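Local structure of Blr3880 protein (2OOD) at residues 11-16 with 28-33; 46-51 with 396-401; 166-171 with 210-215; 206-211 with 243-248. The protein probably catalyses the zinc-dependent hydrolytic deamination of guanine to xanthine and ammonia, the first step of guanine breakdown. All blocks are in the same frame, centred on the assembly; numbering follows the deposited sequence.

Contact 1 of 4, residues 11-16 with 28-33; sequences TFFDFV and AAARFH
Asp14 tucks CG between its backbone N and carbonyl carbon (chi1 67°), and Arg31 bends its chain at chi3 (-84°); the two turns bring Asp14 OD2 to 2.7 Å from Arg31 NH1 in a salt bridge. With the carboxylate and guanidinium planes 45° apart, one oxygen meets one nitrogen, while Asp14 OD1 lies alongside the aliphatic part of the chain, 3.2 Å from Arg31 CD. Val16 CG1 sits over one guanidinium face, 3.4 Å from Arg31 NH2. Asp14 OD2 also takes the N-H of Phe398, and Arg31 NH2 reaches Glu399. A leucine in place of Arg31 would probably leave both Asp14 and Glu399 without their positive mate. The bridge spans a hydrogen-bonded pair in the antiparallel pairing of strands 11-15 and 30-33, and strand 11-15 in turn runs parallel to strand 70-81. Phe12 and His33 form the next such pair, with Phe12 N to His33 O at 2.9 Å. The other face is apolar: Phe32 CD1 comes to the edge of the Phe13 ring, 4.1 Å from Phe13 CD1, and Phe13 CZ lies 3.8 Å from Ala30 CB, beneath helices 374-380 and 434-447.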
loop_
_atom_site.group_PDB
_atom_site.type_symbol
_atom_site.label_atom_id
_atom_site.label_comp_id
_atom_site.label_asym_id
_atom_site.label_seq_id
_atom_site.Cartn_x
_atom_site.Cartn_y
_atom_site.Cartn_z
ATOM N N THR A 11 -4.234 -16.940 22.583
ATOM C CA THR A 11 -5.333 -16.875 21.619
ATOM C C THR A 11 -4.875 -17.357 20.227
ATOM O O THR A 11 -3.957 -16.787 19.628
ATOM C CB THR A 11 -5.854 -15.439 21.492
ATOM O OG1 THR A 11 -6.230 -14.954 22.785
ATOM C CG2 THR A 11 -7.058 -15.391 20.566
ATOM N N PHE A 12 -5.526 -18.402 19.724
ATOM C CA PHE A 12 -5.194 -18.990 18.429
ATOM C C PHE A 12 -6.283 -18.805 17.366
ATOM O O PHE A 12 -7.477 -18.841 17.670
ATOM C CB PHE A 12 -4.932 -20.486 18.597
ATOM C CG PHE A 12 -3.625 -20.807 19.245
ATOM C CD1 PHE A 12 -2.462 -20.865 18.490
ATOM C CD2 PHE A 12 -3.549 -21.065 20.610
ATOM C CE1 PHE A 12 -1.234 -21.182 19.084
ATOM C CE2 PHE A 12 -2.323 -21.383 21.217
ATOM C CZ PHE A 12 -1.168 -21.440 20.447
ATOM N N PHE A 13 -5.855 -18.643 16.115
ATOM C CA PHE A 13 -6.768 -18.471 14.986
ATOM C C PHE A 13 -6.164 -19.117 13.736
ATOM O O PHE A 13 -5.126 -18.683 13.248
ATOM C CB PHE A 13 -7.004 -16.978 14.717
ATOM C CG PHE A 13 -8.104 -16.693 13.716
ATOM C CD1 PHE A 13 -9.380 -16.341 14.142
ATOM C CD2 PHE A 13 -7.863 -16.767 12.347
ATOM C CE1 PHE A 13 -10.399 -16.067 13.219
ATOM C CE2 PHE A 13 -8.879 -16.494 11.424
ATOM C CZ PHE A 13 -10.143 -16.145 11.867
ATOM N N ASP A 14 -6.805 -20.155 13.217
ATOM C CA ASP A 14 -6.302 -20.797 12.009
ATOM C C ASP A 14 -7.459 -21.352 11.183
ATOM O O ASP A 14 -8.619 -21.193 11.550
ATOM C CB ASP A 14 -5.265 -21.880 12.358
ATOM C CG ASP A 14 -5.860 -23.068 13.096
ATOM O OD1 ASP A 14 -6.757 -22.877 13.949
ATOM O OD2 ASP A 14 -5.408 -24.200 12.822
ATOM N N PHE A 15 -7.151 -21.998 10.069
ATOM C CA PHE A 15 -8.199 -22.514 9.201
ATOM C C PHE A 15 -8.235 -24.025 9.055
ATOM O O PHE A 15 -7.210 -24.697 9.157
ATOM C CB PHE A 15 -8.061 -21.870 7.821
ATOM C CG PHE A 15 -8.283 -20.388 7.830
ATOM C CD1 PHE A 15 -9.557 -19.864 7.679
ATOM C CD2 PHE A 15 -7.223 -19.513 8.020
ATOM C CE1 PHE A 15 -9.776 -18.488 7.716
ATOM C CE2 PHE A 15 -7.436 -18.128 8.059
ATOM C CZ PHE A 15 -8.714 -17.623 7.906
ATOM N N VAL A 16 -9.428 -24.552 8.802
ATOM C CA VAL A 16 -9.620 -25.984 8.618
ATOM C C VAL A 16 -10.248 -26.252 7.254
ATOM O O VAL A 16 -10.407 -27.405 6.850
ATOM C CB VAL A 16 -10.540 -26.574 9.701
ATOM C CG1 VAL A 16 -9.821 -26.601 11.032
ATOM C CG2 VAL A 16 -11.806 -25.747 9.808
ATOM N N ALA A 28 -17.174 -20.763 9.457
ATOM C CA ALA A 28 -17.085 -22.211 9.426
ATOM C C ALA A 28 -15.755 -22.723 8.897
ATOM O O ALA A 28 -15.426 -23.897 9.077
ATOM C CB ALA A 28 -18.215 -22.769 8.580
ATOM N N ALA A 29 -14.990 -21.866 8.232
ATOM C CA ALA A 29 -13.708 -22.302 7.693
ATOM C C ALA A 29 -12.598 -22.030 8.697
ATOM O O ALA A 29 -11.515 -22.609 8.611
ATOM C CB ALA A 29 -13.419 -21.589 6.368
ATOM N N ALA A 30 -12.885 -21.156 9.660
ATOM C CA ALA A 30 -11.923 -20.783 10.690
ATOM C C ALA A 30 -12.056 -21.614 11.968
ATOM O O ALA A 30 -13.063 -22.289 12.194
ATOM C CB ALA A 30 -12.072 -19.301 11.020
ATOM N N ARG A 31 -11.018 -21.553 12.794
ATOM C CA ARG A 31 -10.964 -22.270 14.064
ATOM C C ARG A 31 -10.400 -21.285 15.078
ATOM O O ARG A 31 -9.275 -20.814 14.943
ATOM C CB ARG A 31 -10.046 -23.487 13.951
ATOM C CG ARG A 31 -9.914 -24.288 15.220
ATOM C CD ARG A 31 -8.633 -25.101 15.193
ATOM N NE ARG A 31 -8.744 -26.375 14.487
ATOM C CZ ARG A 31 -7.720 -26.989 13.901
ATOM N NH1 ARG A 31 -6.514 -26.442 13.924
ATOM N NH2 ARG A 31 -7.889 -28.159 13.309
ATOM N N PHE A 32 -11.184 -20.969 16.094
ATOM C CA PHE A 32 -10.750 -20.010 17.092
ATOM C C PHE A 32 -10.708 -20.561 18.514
ATOM O O PHE A 32 -11.624 -21.257 18.949
ATOM C CB PHE A 32 -11.675 -18.803 17.050
ATOM C CG PHE A 32 -11.416 -17.802 18.124
ATOM C CD1 PHE A 32 -10.289 -16.994 18.077
ATOM C CD2 PHE A 32 -12.319 -17.637 19.164
ATOM C CE1 PHE A 32 -10.062 -16.022 19.058
ATOM C CE2 PHE A 32 -12.110 -16.673 20.152
ATOM C CZ PHE A 32 -10.979 -15.861 20.097
ATOM N N HIS A 33 -9.631 -20.243 19.228
ATOM C CA HIS A 33 -9.449 -20.651 20.618
ATOM C C HIS A 33 -9.038 -19.406 21.378
ATOM O O HIS A 33 -7.915 -18.940 21.216
ATOM C CB HIS A 33 -8.339 -21.695 20.743
ATOM C CG HIS A 33 -8.751 -23.071 20.326
ATOM N ND1 HIS A 33 -9.786 -23.750 20.931
ATOM C CD2 HIS A 33 -8.275 -23.893 19.360
ATOM C CE1 HIS A 33 -9.931 -24.930 20.356
ATOM N NE2 HIS A 33 -9.027 -25.041 19.399
#

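Contact 2 of 4, residues 46-51 with 396-401; sequences KAFGPY and GNFEPG
Phe48 meets Phe398 along its whole length. Its CB starts 3.4 Å from Phe398 O, and CG continues past the same carbonyl. From there the ring spreads beneath Phe398 CB, which stands over the centre of one face, 3.7 Å from the Phe48 centroid and only 12° off the ring normal: a CH-pi contact. CD2 and CE2 lie nearest to that methylene. At the tip, Phe48 CZ reaches the other ring, 3.6 Å from Phe398 CD2. The two ring planes are 54° apart, an oblique meeting in which the CB of Phe398, not its ring, lies over the phenyl face. Phe48 gets there because CG is anti to the backbone N (chi1 -176°), which carries the ring straight across to the loop.

Pro400 extends the packing along the strand, with its CB 4.0 Å from Lys46 O and its CG 4.2 Å from Phe48 N. Lys46 and Ala47 both face Val39 in a classic beta bulge, and no hydrogen bond links the two segments here; Gly401 bonds instead to the backbone of Ile45.

Strand 45-48 is an outermost strand of a four-stranded mixed sheet, next to strand 36-41, whose Met38 touches both phenylalanines. The loop 396-401 runs between helix 383-388 and strand 406-409, while Phe12 of strand 11-15 meets both rings edge-to-face and His33 of strand 30-33 does the same to Phe48.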
loop_
_atom_site.group_PDB
_atom_site.type_symbol
_atom_site.label_atom_id
_atom_site.label_comp_id
_atom_site.label_asym_id
_atom_site.label_seq_id
_atom_site.Cartn_x
_atom_site.Cartn_y
_atom_site.Cartn_z
ATOM N N LYS A 46 1.821 -31.776 18.502
ATOM C CA LYS A 46 1.422 -33.088 18.998
ATOM C C LYS A 46 -0.007 -33.056 19.503
ATOM O O LYS A 46 -0.694 -34.074 19.512
ATOM C CB LYS A 46 2.359 -33.549 20.113
ATOM C CG LYS A 46 3.764 -33.859 19.629
ATOM C CD LYS A 46 3.771 -34.951 18.558
ATOM C CE LYS A 46 5.199 -35.238 18.093
ATOM N NZ LYS A 46 5.259 -36.308 17.052
ATOM N N ALA A 47 -0.454 -31.876 19.914
ATOM C CA ALA A 47 -1.801 -31.718 20.414
ATOM C C ALA A 47 -2.191 -30.249 20.385
ATOM O O ALA A 47 -1.422 -29.375 20.791
ATOM C CB ALA A 47 -1.897 -32.260 21.832
ATOM N N PHE A 48 -3.394 -29.980 19.897
ATOM C CA PHE A 48 -3.893 -28.616 19.820
ATOM C C PHE A 48 -5.352 -28.628 20.263
ATOM O O PHE A 48 -6.086 -29.576 19.976
ATOM C CB PHE A 48 -3.764 -28.094 18.380
ATOM C CG PHE A 48 -4.161 -26.653 18.216
ATOM C CD1 PHE A 48 -3.525 -25.649 18.945
ATOM C CD2 PHE A 48 -5.182 -26.297 17.341
ATOM C CE1 PHE A 48 -3.910 -24.301 18.802
ATOM C CE2 PHE A 48 -5.570 -24.956 17.195
ATOM C CZ PHE A 48 -4.933 -23.962 17.928
ATOM N N GLY A 49 -5.771 -27.582 20.965
ATOM C CA GLY A 49 -7.142 -27.517 21.433
ATOM C C GLY A 49 -7.251 -26.534 22.580
ATOM O O GLY A 49 -6.262 -25.882 22.923
ATOM N N PRO A 50 -8.433 -26.396 23.197
ATOM C CA PRO A 50 -8.603 -25.460 24.313
ATOM C C PRO A 50 -7.629 -25.762 25.450
ATOM O O PRO A 50 -7.220 -26.913 25.641
ATOM C CB PRO A 50 -10.071 -25.650 24.707
ATOM C CG PRO A 50 -10.327 -27.086 24.343
ATOM C CD PRO A 50 -9.645 -27.204 22.996
ATOM N N TYR A 51 -7.263 -24.724 26.201
ATOM C CA TYR A 51 -6.305 -24.853 27.298
ATOM C C TYR A 51 -6.527 -25.996 28.305
ATOM O O TYR A 51 -5.740 -26.950 28.356
ATOM C CB TYR A 51 -6.199 -23.526 28.052
ATOM C CG TYR A 51 -5.256 -23.615 29.221
ATOM C CD1 TYR A 51 -3.921 -23.953 29.038
ATOM C CD2 TYR A 51 -5.709 -23.418 30.516
ATOM C CE1 TYR A 51 -3.059 -24.099 30.119
ATOM C CE2 TYR A 51 -4.855 -23.561 31.609
ATOM C CZ TYR A 51 -3.529 -23.906 31.407
ATOM O OH TYR A 51 -2.684 -24.070 32.497
ATOM N N GLY A 396 0.380 -25.110 7.141
ATOM C CA GLY A 396 -0.949 -24.621 6.825
ATOM C C GLY A 396 -1.825 -24.261 8.000
ATOM O O GLY A 396 -2.553 -23.267 7.962
ATOM N N ASN A 397 -1.780 -25.084 9.040
ATOM C CA ASN A 397 -2.565 -24.838 10.238
ATOM C C ASN A 397 -1.993 -25.606 11.414
ATOM O O ASN A 397 -0.999 -26.309 11.286
ATOM C CB ASN A 397 -4.042 -25.197 10.018
ATOM C CG ASN A 397 -4.254 -26.647 9.588
ATOM O OD1 ASN A 397 -3.313 -27.429 9.476
ATOM N ND2 ASN A 397 -5.511 -27.007 9.345
ATOM N N PHE A 398 -2.633 -25.467 12.565
ATOM C CA PHE A 398 -2.177 -26.111 13.776
ATOM C C PHE A 398 -2.622 -27.559 13.985
ATOM O O PHE A 398 -2.779 -28.007 15.118
ATOM C CB PHE A 398 -2.603 -25.257 14.956
ATOM C CG PHE A 398 -2.100 -23.847 14.881
ATOM C CD1 PHE A 398 -0.757 -23.585 14.611
ATOM C CD2 PHE A 398 -2.955 -22.775 15.108
ATOM C CE1 PHE A 398 -0.274 -22.273 14.570
ATOM C CE2 PHE A 398 -2.477 -21.459 15.069
ATOM C CZ PHE A 398 -1.137 -21.215 14.800
ATOM N N GLU A 399 -2.824 -28.299 12.906
ATOM C CA GLU A 399 -3.224 -29.692 13.036
ATOM C C GLU A 399 -2.052 -30.549 13.490
ATOM O O GLU A 399 -0.941 -30.412 12.981
ATOM C CB GLU A 399 -3.742 -30.228 11.697
ATOM C CG GLU A 399 -5.180 -29.856 11.398
ATOM C CD GLU A 399 -6.168 -30.520 12.351
ATOM O OE1 GLU A 399 -5.970 -30.450 13.589
ATOM O OE2 GLU A 399 -7.156 -31.105 11.855
ATOM N N PRO A 400 -2.287 -31.451 14.454
ATOM C CA PRO A 400 -1.241 -32.340 14.970
ATOM C C PRO A 400 -0.511 -33.060 13.842
ATOM O O PRO A 400 -1.138 -33.580 12.922
ATOM C CB PRO A 400 -2.022 -33.302 15.856
ATOM C CG PRO A 400 -3.080 -32.406 16.436
ATOM C CD PRO A 400 -3.539 -31.621 15.214
ATOM N N GLY A 401 0.816 -33.082 13.915
ATOM C CA GLY A 401 1.595 -33.745 12.886
ATOM C C GLY A 401 2.265 -32.762 11.946
ATOM O O GLY A 401 3.168 -33.119 11.189
#

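Contact 3 of 4, residues 166-171 with 210-215; sequences GIDRNA and GASPEL
Asp168 points its carboxylate at Ser212, the N-cap of helix 213-225, joining two loops that follow neighbouring parallel strands, 160-166 and 199-205, of the TIM-barrel-type amidohydrolase fold. Ser212 OG donates to Asp168 OD1, a doubtfully short contact as modelled, and Ser212 N adds a weak bond to the same oxygen. OG sits between the backbone N and carbonyl carbon of Ser212, where it can also cap the helix by accepting from Leu215 N at 3.3 Å. Leu215 packs against the Asp168 methylene, its CD2 3.4 Å from Asp168 CB. Arg169, extended from CG to NE, lays one guanidinium face across the backbone of the cap: NE is 3.3 Å from Ser212 CA and NH2 passes Pro213 CD, the Arg169 and Pro213 side chains crossing at about a right angle. Arg169 NH1 forms a salt bridge with Glu248. With a serine in place of Arg169, Glu248 is likely to lose its charged partner and the backbone at Ser212 and Pro213 its flat cover. One carbonyl holds the loops together at the other end: Gly210 O takes Asp168 N at 2.6 Å, nearly in line with C=O (163°), and Arg169 N at 3.2 Å from above the carbonyl plane, 72° out of it.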
loop_
_atom_site.group_PDB
_atom_site.type_symbol
_atom_site.label_atom_id
_atom_site.label_comp_id
_atom_site.label_asym_id
_atom_site.label_seq_id
_atom_site.Cartn_x
_atom_site.Cartn_y
_atom_site.Cartn_z
ATOM N N GLY A 166 17.451 -20.580 -14.088
ATOM C CA GLY A 166 18.034 -20.498 -15.420
ATOM C C GLY A 166 17.488 -19.383 -16.297
ATOM O O GLY A 166 16.282 -19.145 -16.333
ATOM N N ILE A 167 18.378 -18.693 -17.002
ATOM C CA ILE A 167 17.995 -17.605 -17.894
ATOM C C ILE A 167 18.851 -17.785 -19.145
ATOM O O ILE A 167 20.084 -17.806 -19.087
ATOM C CB ILE A 167 18.232 -16.216 -17.237
ATOM C CG1 ILE A 167 17.868 -15.097 -18.211
ATOM C CG2 ILE A 167 19.664 -16.083 -16.783
ATOM C CD1 ILE A 167 16.387 -14.894 -18.365
ATOM N N ASP A 168 18.170 -17.907 -20.279
ATOM C CA ASP A 168 18.795 -18.180 -21.577
ATOM C C ASP A 168 18.944 -17.008 -22.560
ATOM O O ASP A 168 20.038 -16.743 -23.055
ATOM C CB ASP A 168 17.988 -19.299 -22.246
ATOM C CG ASP A 168 18.851 -20.251 -23.003
ATOM O OD1 ASP A 168 18.354 -21.332 -23.407
ATOM O OD2 ASP A 168 20.032 -19.908 -23.192
ATOM N N ARG A 169 17.830 -16.338 -22.853
ATOM C CA ARG A 169 17.792 -15.213 -23.788
ATOM C C ARG A 169 17.414 -13.916 -23.081
ATOM O O ARG A 169 17.106 -13.902 -21.886
ATOM C CB ARG A 169 16.725 -15.446 -24.862
ATOM C CG ARG A 169 16.586 -16.855 -25.386
ATOM C CD ARG A 169 15.247 -16.997 -26.104
ATOM N NE ARG A 169 15.258 -18.077 -27.094
ATOM C CZ ARG A 169 14.205 -18.470 -27.820
ATOM N NH1 ARG A 169 13.015 -17.878 -27.685
ATOM N NH2 ARG A 169 14.344 -19.461 -28.697
ATOM N N ASN A 170 17.419 -12.834 -23.850
ATOM C CA ASN A 170 17.028 -11.518 -23.368
ATOM C C ASN A 170 17.606 -11.029 -22.038
ATOM O O ASN A 170 16.898 -10.404 -21.242
ATOM C CB ASN A 170 15.496 -11.443 -23.318
ATOM C CG ASN A 170 14.860 -11.537 -24.702
ATOM O OD1 ASN A 170 15.242 -10.802 -25.614
ATOM N ND2 ASN A 170 13.883 -12.432 -24.860
ATOM N N ALA A 171 18.887 -11.295 -21.804
ATOM C CA ALA A 171 19.555 -10.846 -20.582
ATOM C C ALA A 171 21.042 -10.692 -20.878
ATOM O O ALA A 171 21.552 -11.295 -21.817
ATOM C CB ALA A 171 19.345 -11.851 -19.463
ATOM N N GLY A 210 12.674 -15.433 -21.404
ATOM C CA GLY A 210 14.117 -15.549 -21.284
ATOM C C GLY A 210 14.590 -16.991 -21.279
ATOM O O GLY A 210 15.652 -17.294 -20.730
ATOM N N ALA A 211 13.816 -17.881 -21.903
ATOM C CA ALA A 211 14.161 -19.296 -21.949
ATOM C C ALA A 211 14.055 -19.922 -23.339
ATOM O O ALA A 211 12.951 -20.119 -23.862
ATOM C CB ALA A 211 13.286 -20.063 -20.982
ATOM N N SER A 212 15.203 -20.244 -23.934
ATOM C CA SER A 212 15.217 -20.870 -25.252
ATOM C C SER A 212 14.578 -22.247 -25.116
ATOM O O SER A 212 14.545 -22.826 -24.022
ATOM C CB SER A 212 16.649 -21.053 -25.750
ATOM O OG SER A 212 17.190 -22.273 -25.264
ATOM N N PRO A 213 14.065 -22.801 -26.225
ATOM C CA PRO A 213 13.445 -24.125 -26.130
ATOM C C PRO A 213 14.405 -25.200 -25.614
ATOM O O PRO A 213 13.955 -26.261 -25.166
ATOM C CB PRO A 213 12.944 -24.383 -27.554
ATOM C CG PRO A 213 13.860 -23.567 -28.395
ATOM C CD PRO A 213 13.998 -22.290 -27.603
ATOM N N GLU A 214 15.716 -24.944 -25.670
ATOM C CA GLU A 214 16.667 -25.933 -25.149
ATOM C C GLU A 214 16.636 -25.889 -23.615
ATOM O O GLU A 214 16.601 -26.935 -22.950
ATOM C CB GLU A 214 18.101 -25.662 -25.626
ATOM C CG GLU A 214 18.281 -25.674 -27.129
ATOM C CD GLU A 214 18.127 -24.283 -27.738
ATOM O OE1 GLU A 214 19.003 -23.416 -27.451
ATOM O OE2 GLU A 214 17.137 -24.063 -28.491
ATOM N N LEU A 215 16.646 -24.673 -23.066
ATOM C CA LEU A 215 16.609 -24.482 -21.622
ATOM C C LEU A 215 15.335 -25.103 -21.046
ATOM O O LEU A 215 15.369 -25.763 -20.011
ATOM C CB LEU A 215 16.666 -22.991 -21.285
ATOM C CG LEU A 215 16.614 -22.629 -19.798
ATOM C CD1 LEU A 215 17.755 -23.310 -19.078
ATOM C CD2 LEU A 215 16.695 -21.120 -19.629
HETATM O O HOH W 1 14.484 -17.784 -18.018
HETATM O O HOH W 2 20.510 -21.500 -25.640
#

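Contact 4 of 4, residues 206-211 with 243-248; sequences RFAFGA and SGVLVE. With GUN (guanine), chain C.
Phe209 and Val245 bring their CA atoms to 4.7 Å where the short 3-10 turn 208-209, in the loop after barrel strand 199-205, meets helix 239-248. This is the C-terminal side of a TIM-barrel-type amidohydrolase, where the loops build the active site. The packing is apolar, and Val245 straddles the turn: its CG1 lies 3.8 Å from Ala208 CB, its CG2 3.7 Å from Phe209 CB. Phe209 sets CG anti to the backbone N (chi1 -175°), which swings the ring across the helix, against Gly244 and Glu248. Gly244 C comes to the ring edge near its plane, 3.8 Å from Phe209 CD1. One turn on, Glu248 brings its CG to 3.8 Å from Phe209 CD1; its carboxylate plane is 77° from that of the ring, and OE1 is taken up by Arg169 in a salt bridge.

The same loop serves the guanine pocket. Phe207 takes the position between its backbone N and carbonyl carbon (chi1 70°), and guanine presents C8 to the centre of one face, 3.0 Å above the ring plane. Gly210 N lies over the opposite face toward the rim, and Phe207 O accepts the N-H of Gly210. Phe207 CE2 in turn sits at the edge of the Phe209 ring, in its plane, connecting the pocket residue to the one that packs on the helix. Arg206 is a second-shell residue, its backbone O hydrogen-bonded to ND1 of the zinc ligand His234.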
loop_
_atom_site.group_PDB
_atom_site.type_symbol
_atom_site.label_atom_id
_atom_site.label_comp_id
_atom_site.label_asym_id
_atom_site.label_seq_id
_atom_site.Cartn_x
_atom_site.Cartn_y
_atom_site.Cartn_z
ATOM N N ARG A 206 13.416 -19.231 -15.258
ATOM C CA ARG A 206 12.915 -17.912 -14.904
ATOM C C ARG A 206 11.591 -17.541 -15.563
ATOM O O ARG A 206 10.597 -17.309 -14.871
ATOM C CB ARG A 206 13.967 -16.857 -15.202
ATOM C CG ARG A 206 13.655 -15.525 -14.586
ATOM C CD ARG A 206 14.924 -14.863 -14.163
ATOM N NE ARG A 206 14.672 -13.572 -13.538
ATOM C CZ ARG A 206 15.586 -12.879 -12.872
ATOM N NH1 ARG A 206 16.817 -13.355 -12.738
ATOM N NH2 ARG A 206 15.269 -11.710 -12.344
ATOM N N PHE A 207 11.572 -17.471 -16.891
ATOM C CA PHE A 207 10.342 -17.155 -17.606
ATOM C C PHE A 207 10.525 -17.361 -19.105
ATOM O O PHE A 207 11.593 -17.089 -19.657
ATOM C CB PHE A 207 9.879 -15.725 -17.274
ATOM C CG PHE A 207 10.747 -14.646 -17.848
ATOM C CD1 PHE A 207 12.134 -14.702 -17.732
ATOM C CD2 PHE A 207 10.170 -13.549 -18.487
ATOM C CE1 PHE A 207 12.940 -13.681 -18.252
ATOM C CE2 PHE A 207 10.975 -12.516 -19.012
ATOM C CZ PHE A 207 12.357 -12.588 -18.891
ATOM N N ALA A 208 9.474 -17.864 -19.750
ATOM C CA ALA A 208 9.495 -18.169 -21.176
ATOM C C ALA A 208 10.237 -17.140 -22.003
ATOM O O ALA A 208 11.068 -17.490 -22.841
ATOM C CB ALA A 208 8.071 -18.338 -21.701
ATOM N N PHE A 209 9.951 -15.869 -21.764
ATOM C CA PHE A 209 10.609 -14.816 -22.527
ATOM C C PHE A 209 12.130 -14.899 -22.493
ATOM O O PHE A 209 12.797 -14.474 -23.435
ATOM C CB PHE A 209 10.172 -13.445 -22.020
ATOM C CG PHE A 209 10.718 -12.305 -22.827
ATOM C CD1 PHE A 209 10.383 -12.169 -24.172
ATOM C CD2 PHE A 209 11.546 -11.350 -22.243
ATOM C CE1 PHE A 209 10.865 -11.092 -24.928
ATOM C CE2 PHE A 209 12.038 -10.264 -22.993
ATOM C CZ PHE A 209 11.693 -10.137 -24.337
ATOM N N GLY A 210 12.674 -15.433 -21.404
ATOM C CA GLY A 210 14.117 -15.549 -21.284
ATOM C C GLY A 210 14.590 -16.991 -21.279
ATOM O O GLY A 210 15.652 -17.294 -20.730
ATOM N N ALA A 211 13.816 -17.881 -21.903
ATOM C CA ALA A 211 14.161 -19.296 -21.949
ATOM C C ALA A 211 14.055 -19.922 -23.339
ATOM O O ALA A 211 12.951 -20.119 -23.862
ATOM C CB ALA A 211 13.286 -20.063 -20.982
ATOM N N SER A 243 3.568 -10.509 -25.480
ATOM C CA SER A 243 3.783 -10.396 -26.920
ATOM C C SER A 243 5.128 -11.033 -27.289
ATOM O O SER A 243 5.195 -11.897 -28.178
ATOM C CB SER A 243 3.769 -8.922 -27.348
ATOM O OG SER A 243 2.492 -8.335 -27.135
ATOM N N GLY A 244 6.189 -10.614 -26.593
ATOM C CA GLY A 244 7.518 -11.148 -26.849
ATOM C C GLY A 244 7.592 -12.666 -26.762
ATOM O O GLY A 244 8.210 -13.316 -27.610
ATOM N N VAL A 245 6.961 -13.229 -25.735
ATOM C CA VAL A 245 6.940 -14.674 -25.519
ATOM C C VAL A 245 6.387 -15.444 -26.725
ATOM O O VAL A 245 6.956 -16.464 -27.131
ATOM C CB VAL A 245 6.096 -15.028 -24.260
ATOM C CG1 VAL A 245 5.855 -16.540 -24.175
ATOM C CG2 VAL A 245 6.819 -14.541 -23.017
ATOM N N LEU A 246 5.280 -14.961 -27.289
ATOM C CA LEU A 246 4.679 -15.623 -28.443
ATOM C C LEU A 246 5.542 -15.405 -29.669
ATOM O O LEU A 246 5.379 -16.081 -30.689
ATOM C CB LEU A 246 3.260 -15.113 -28.693
ATOM C CG LEU A 246 2.241 -15.620 -27.664
ATOM C CD1 LEU A 246 0.867 -15.058 -28.005
ATOM C CD2 LEU A 246 2.216 -17.159 -27.641
ATOM N N VAL A 247 6.463 -14.453 -29.567
ATOM C CA VAL A 247 7.381 -14.185 -30.664
ATOM C C VAL A 247 8.575 -15.130 -30.482
ATOM O O VAL A 247 8.971 -15.830 -31.420
ATOM C CB VAL A 247 7.850 -12.700 -30.668
ATOM C CG1 VAL A 247 8.945 -12.492 -31.707
ATOM C CG2 VAL A 247 6.674 -11.796 -30.985
ATOM N N GLU A 248 9.128 -15.165 -29.271
ATOM C CA GLU A 248 10.267 -16.042 -28.958
ATOM C C GLU A 248 9.863 -17.524 -29.055
ATOM O O GLU A 248 10.724 -18.416 -29.113
ATOM C CB GLU A 248 10.766 -15.776 -27.536
ATOM C CG GLU A 248 11.166 -14.338 -27.223
ATOM C CD GLU A 248 12.528 -13.975 -27.777
ATOM O OE1 GLU A 248 13.450 -14.824 -27.670
ATOM O OE2 GLU A 248 12.678 -12.840 -28.299
HETATM N N9 GUN C . 10.392 -12.886 -14.639
HETATM C C8 GUN C . 10.802 -12.205 -15.736
HETATM N N7 GUN C . 10.517 -10.939 -15.625
HETATM C C5 GUN C . 9.908 -10.715 -14.440
HETATM C C6 GUN C . 9.380 -9.558 -13.780
HETATM O O6 GUN C . 9.437 -8.435 -14.295
HETATM N N1 GUN C . 8.809 -9.731 -12.521
HETATM C C2 GUN C . 8.747 -10.984 -11.930
HETATM N N2 GUN C . 8.184 -11.128 -10.671
HETATM N N3 GUN C . 9.230 -12.056 -12.534
HETATM C C4 GUN C . 9.807 -11.972 -13.777
#

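How the contacts relate
From the N terminus, contact 1 closes a short loop between strands 11-15 and 30-33. Contact 2 then opens at strand 45-48 and closes some 345 residues later, after nearly the whole barrel, so contacts 3 and 4 nest inside it. Contacts 1 and 2 touch, about 11 Å between centres: Phe15 O receives Asn397 ND2 at 2.9 Å, tying the N-terminal strands to the loop before strand 406-409. Contacts 3 and 4 follow in sequence, share Gly210 and Ala211, and lie about 8 Å apart between centres, linking the loops after strands 160-166 and 199-205 to helix 239-248, beside the guanine pocket. The pairs sit on opposite sides of the chain's centre, centres about 42 to 45 Å apart.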